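Local structure of tryptophan--tRNA ligase (Campylobacter jejuni subsp. jejuni, 3TZL) at residues Val143-Asp148 / Pro174-Asn179; Arg5-Leu10 / Ala133-Phe138. The protein probably catalyses the ATP-dependent attachment of tryptophan to tRNA(Trp), working as a homodimeric class I aminoacyl-tRNA synthetase. All blocks are in the same frame, centred on the assembly; numbering follows the deposited sequence.

Contact 1 of 2, residues Val143-Asp148 / Pro174-Asn179; sequences VPVGKD and PEARVN
The flat guanidinium of Arg177 meets the ring of Pro144 at a slant, with NH1 3.8 Å from Pro144 CG. Arg177 runs straight through chi1 and chi2 and bends only at chi3 (74°), which swings NH1 to the proline ring on the same face of the sheet. On the face that carries Ala176 CB, Val145 CG2 comes to 3.8 Å of it from just beyond the paired residues, the small alanine letting the branched valine come close. In the parallel pairing of the backbones Val143 uses both its polar groups: its N gives a nearly straight bond to Glu175 O (2.8 Å), while its O receives Arg177 N (2.9 Å) from above the carbonyl plane. Val145 N continues the ladder to Arg177 O at 3.1 Å. Proline suits the position between these valines because its nitrogen, which has no hydrogen to give, faces away from 174-179. Beyond it, Gly146, Lys147 and Asp148 belong to a predicted ATP site.

The two strands are the ends of a beta-alpha-beta unit. Ile150 of helix 150-167 packs on Val145, Ala176 and Val178, strand 5-10 meets Pro144 and Arg177 through Val6, and helix 122-137 reaches Val143 and Pro174 through Ile135.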
# COMPACT_ATOMS: atom_id res chain seq x y z
N VAL B 143 5.08 21.03 -6.35
CA VAL B 143 4.18 20.12 -7.04
C VAL B 143 3.21 20.96 -7.88
O VAL B 143 2.32 21.61 -7.33
CB VAL B 143 3.40 19.23 -6.04
CG1 VAL B 143 2.57 18.19 -6.76
CG2 VAL B 143 4.35 18.54 -5.06
N PRO B 144 3.40 20.99 -9.21
CA PRO B 144 2.48 21.74 -10.07
C PRO B 144 1.15 21.01 -10.20
O PRO B 144 1.14 19.90 -10.71
CB PRO B 144 3.18 21.75 -11.44
CG PRO B 144 4.55 21.22 -11.21
CD PRO B 144 4.47 20.35 -9.99
N VAL B 145 0.07 21.64 -9.74
CA VAL B 145 -1.23 21.04 -9.67
C VAL B 145 -2.38 21.98 -10.00
O VAL B 145 -2.28 23.16 -9.89
CB VAL B 145 -1.51 20.60 -8.28
CG1 VAL B 145 -0.70 19.42 -7.93
CG2 VAL B 145 -1.21 21.69 -7.36
N GLY B 146 -3.51 21.39 -10.36
CA GLY B 146 -4.75 22.12 -10.50
C GLY B 146 -5.41 22.32 -9.16
O GLY B 146 -5.30 21.50 -8.29
N LYS B 147 -6.11 23.43 -9.00
CA LYS B 147 -6.80 23.72 -7.76
C LYS B 147 -7.37 22.47 -7.17
O LYS B 147 -7.39 22.32 -5.99
CB LYS B 147 -7.94 24.69 -8.03
CG LYS B 147 -7.50 26.07 -8.43
CD LYS B 147 -8.63 27.09 -8.30
CE LYS B 147 -8.85 27.85 -9.59
NZ LYS B 147 -9.21 29.25 -9.31
N ASP B 148 -7.89 21.62 -8.02
CA ASP B 148 -8.25 20.26 -7.74
C ASP B 148 -7.37 19.57 -6.69
O ASP B 148 -7.86 18.92 -5.79
CB ASP B 148 -8.05 19.50 -9.04
CG ASP B 148 -9.20 18.63 -9.39
OD1 ASP B 148 -10.33 19.13 -9.43
OD2 ASP B 148 -9.00 17.43 -9.64
N PRO B 174 6.84 19.87 0.85
CA PRO B 174 6.46 20.26 -0.51
C PRO B 174 5.45 21.40 -0.55
O PRO B 174 4.77 21.66 0.43
CB PRO B 174 5.81 19.00 -1.04
CG PRO B 174 5.17 18.39 0.20
CD PRO B 174 6.17 18.63 1.28
N GLU B 175 5.36 22.07 -1.70
CA GLU B 175 4.45 23.19 -1.90
C GLU B 175 3.73 23.03 -3.22
O GLU B 175 4.35 22.67 -4.23
CB GLU B 175 5.21 24.50 -1.95
CG GLU B 175 5.56 25.11 -0.61
CD GLU B 175 5.72 26.61 -0.72
OE1 GLU B 175 5.00 27.23 -1.53
OE2 GLU B 175 6.58 27.16 -0.00
N ALA B 176 2.44 23.32 -3.23
CA ALA B 176 1.71 23.28 -4.49
C ALA B 176 2.08 24.51 -5.28
O ALA B 176 2.36 25.57 -4.72
CB ALA B 176 0.23 23.23 -4.24
N ARG B 177 2.11 24.37 -6.60
CA ARG B 177 2.18 25.53 -7.47
C ARG B 177 1.05 25.44 -8.46
O ARG B 177 1.03 24.54 -9.32
CB ARG B 177 3.51 25.61 -8.20
CG ARG B 177 3.57 26.73 -9.23
CD ARG B 177 4.94 26.79 -9.89
NE ARG B 177 5.16 25.71 -10.85
CZ ARG B 177 6.38 25.30 -11.22
NH1 ARG B 177 6.50 24.32 -12.10
NH2 ARG B 177 7.47 25.87 -10.71
N VAL B 178 0.08 26.33 -8.33
CA VAL B 178 -0.98 26.42 -9.32
C VAL B 178 -0.46 27.28 -10.45
O VAL B 178 -0.02 28.42 -10.23
CB VAL B 178 -2.25 27.05 -8.74
CG1 VAL B 178 -3.48 26.51 -9.47
CG2 VAL B 178 -2.34 26.80 -7.25
N ASN B 179 -0.49 26.75 -11.66
CA ASN B 179 0.04 27.47 -12.80
C ASN B 179 -1.02 28.42 -13.34
O ASN B 179 -2.18 28.05 -13.50
CB ASN B 179 0.53 26.49 -13.87
CG ASN B 179 1.42 25.39 -13.28
OD1 ASN B 179 0.92 24.45 -12.65
ND2 ASN B 179 2.73 25.50 -13.49

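Contact 2 of 2, residues Arg5-Leu10 / Ala133-Phe138; sequences RVLTGL and ADILLF. With TRP (tryptophan), chain J.
Leu7 and Phe138 join the first strand of the Rossmann-type catalytic domain, 5-10, to the end of helix 122-137, and the side chain of Leu7 makes most of the contact. With CG anti to its backbone N (chi1 -178°), Leu7 reaches toward the helix and spreads two methyl groups. The two side chains cross at about a right angle, with Leu7 CD1 3.7 Å from CD2 of the Phe138 ring. The phenylalanine is well fixed for this: Leu137 CG covers one face near the rim, Asp134 O lies in plane at the edge, and the ring meets Trp80 as well.

The contact is looser on either side of this pair. At one end, Arg5 is partly exposed, and a single polar bond replaces apolar packing: NH1 reaches Phe138 O at 2.7 Å, approaching from above the carbonyl plane. A long, flexible arginine suits this margin, since it can meet a backbone carbonyl just past the helix while NH2 bonds to Gln36. At the other end Leu7 CD2 and Ile135 CG1 are 4.4 Å apart, and the indole of bound tryptophan packs against both, its six-membered ring gaining an apolar lining. Gly9, without a side chain, brings its N within 3.3 Å of CE3 of the ligand. Asp134, held by Gln82 at OD1 and by His45 at OD2, supplies the polar partner of the indole N-H: ligand NE1 donates to Asp134 OD2 at 2.9 Å, almost straight at 170°.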
# COMPACT_ATOMS: atom_id res chain seq x y z
N ARG B 5 13.46 20.95 -6.88
CA ARG B 5 12.87 19.80 -7.56
C ARG B 5 11.36 19.90 -7.74
O ARG B 5 10.60 20.13 -6.79
CB ARG B 5 13.23 18.50 -6.83
CG ARG B 5 12.76 17.24 -7.57
CD ARG B 5 13.42 15.99 -7.01
NE ARG B 5 14.87 16.01 -7.18
CZ ARG B 5 15.71 15.21 -6.51
NH1 ARG B 5 15.24 14.34 -5.63
NH2 ARG B 5 17.02 15.28 -6.73
N VAL B 6 10.93 19.72 -8.99
CA VAL B 6 9.53 19.84 -9.37
C VAL B 6 9.04 18.48 -9.81
O VAL B 6 9.62 17.85 -10.69
CB VAL B 6 9.38 20.82 -10.54
CG1 VAL B 6 7.94 20.98 -10.94
CG2 VAL B 6 9.99 22.17 -10.20
N LEU B 7 7.96 18.03 -9.20
CA LEU B 7 7.49 16.70 -9.48
C LEU B 7 6.02 16.74 -9.86
O LEU B 7 5.22 17.38 -9.18
CB LEU B 7 7.68 15.84 -8.24
CG LEU B 7 7.29 14.36 -8.34
CD1 LEU B 7 8.39 13.55 -7.68
CD2 LEU B 7 5.98 14.13 -7.66
N THR B 8 5.69 16.05 -10.94
CA THR B 8 4.33 16.03 -11.48
C THR B 8 3.99 14.60 -11.80
O THR B 8 4.75 13.92 -12.48
CB THR B 8 4.24 16.80 -12.82
OG1 THR B 8 4.88 18.08 -12.70
CG2 THR B 8 2.80 17.00 -13.24
N GLY B 9 2.85 14.12 -11.32
CA GLY B 9 2.36 12.82 -11.70
C GLY B 9 1.41 13.01 -12.86
O GLY B 9 0.65 13.95 -12.87
N LEU B 10 1.46 12.13 -13.85
CA LEU B 10 0.64 12.32 -15.04
C LEU B 10 -0.42 11.22 -15.18
O LEU B 10 -0.10 10.04 -15.17
CB LEU B 10 1.54 12.36 -16.28
CG LEU B 10 2.59 13.49 -16.31
CD1 LEU B 10 3.58 13.25 -17.44
CD2 LEU B 10 1.93 14.84 -16.47
N ALA B 133 3.18 9.70 -0.77
CA ALA B 133 4.38 8.91 -0.93
C ALA B 133 5.12 9.32 -2.22
O ALA B 133 6.34 9.49 -2.21
CB ALA B 133 4.06 7.41 -0.92
N ASP B 134 4.38 9.49 -3.32
CA ASP B 134 4.96 9.94 -4.59
C ASP B 134 5.77 11.20 -4.38
O ASP B 134 6.90 11.29 -4.81
CB ASP B 134 3.86 10.27 -5.60
CG ASP B 134 3.09 9.04 -6.07
OD1 ASP B 134 3.71 7.97 -6.25
OD2 ASP B 134 1.86 9.17 -6.26
N ILE B 135 5.16 12.17 -3.72
CA ILE B 135 5.79 13.46 -3.49
C ILE B 135 7.01 13.38 -2.55
O ILE B 135 8.09 13.88 -2.88
CB ILE B 135 4.75 14.45 -2.97
CG1 ILE B 135 3.63 14.60 -4.01
CG2 ILE B 135 5.40 15.78 -2.63
CD1 ILE B 135 2.37 15.21 -3.47
N LEU B 136 6.83 12.73 -1.40
CA LEU B 136 7.84 12.74 -0.34
C LEU B 136 9.05 11.87 -0.63
O LEU B 136 10.16 12.18 -0.20
CB LEU B 136 7.23 12.31 1.00
CG LEU B 136 6.07 13.16 1.53
CD1 LEU B 136 5.56 12.68 2.89
CD2 LEU B 136 6.48 14.61 1.59
N LEU B 137 8.82 10.75 -1.31
CA LEU B 137 9.90 9.83 -1.68
C LEU B 137 11.06 10.54 -2.39
O LEU B 137 12.22 10.24 -2.14
CB LEU B 137 9.36 8.68 -2.55
CG LEU B 137 10.28 7.54 -3.02
CD1 LEU B 137 10.96 6.79 -1.85
CD2 LEU B 137 9.49 6.56 -3.86
N PHE B 138 10.74 11.54 -3.21
CA PHE B 138 11.74 12.23 -4.03
C PHE B 138 12.20 13.61 -3.56
O PHE B 138 12.84 14.32 -4.31
CB PHE B 138 11.25 12.29 -5.48
CG PHE B 138 10.94 10.94 -6.03
CD1 PHE B 138 11.96 10.11 -6.46
CD2 PHE B 138 9.65 10.47 -6.06
CE1 PHE B 138 11.69 8.85 -6.93
CE2 PHE B 138 9.37 9.20 -6.53
CZ PHE B 138 10.40 8.39 -6.96
N TRP J . -3.51 13.00 -8.48
CA TRP J . -2.91 13.54 -9.70
C TRP J . -3.97 13.81 -10.76
O TRP J . -3.71 14.46 -11.78
CB TRP J . -1.82 12.60 -10.25
CG TRP J . -0.72 12.37 -9.26
CD1 TRP J . -0.44 11.21 -8.58
CD2 TRP J . 0.22 13.34 -8.82
NE1 TRP J . 0.64 11.41 -7.74
CE2 TRP J . 1.06 12.71 -7.86
CE3 TRP J . 0.44 14.69 -9.13
CZ2 TRP J . 2.10 13.39 -7.23
CZ3 TRP J . 1.48 15.36 -8.49
CH2 TRP J . 2.30 14.71 -7.56
OXT TRP J . -5.11 13.37 -10.60

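How the contacts relate
Contact 2 closes before contact 1 opens along the chain, strand 142-144 following helix 122-137 after a short loop, and their centres are 12 Å apart. Pro144 joins them: its CD lies 3.2 Å from Leu7 O, and its CG lies 3.4 Å from Val6 CG1, so one proline packs against two neighbouring residues of strand 5-10. A second seam runs from Pro174 CB to Ile135 CG2 at 3.6 Å. Both contacts line the tryptophan pocket. Contact 2 gives Leu7, Gly9, Asp134 and Ile135, and contact 1 adds Val143, whose CG1 is 3.5 Å from ligand CZ3. Contact 1 also comes near the nucleotide, the side chain of Asn179 lying about 7 Å from bound ADP.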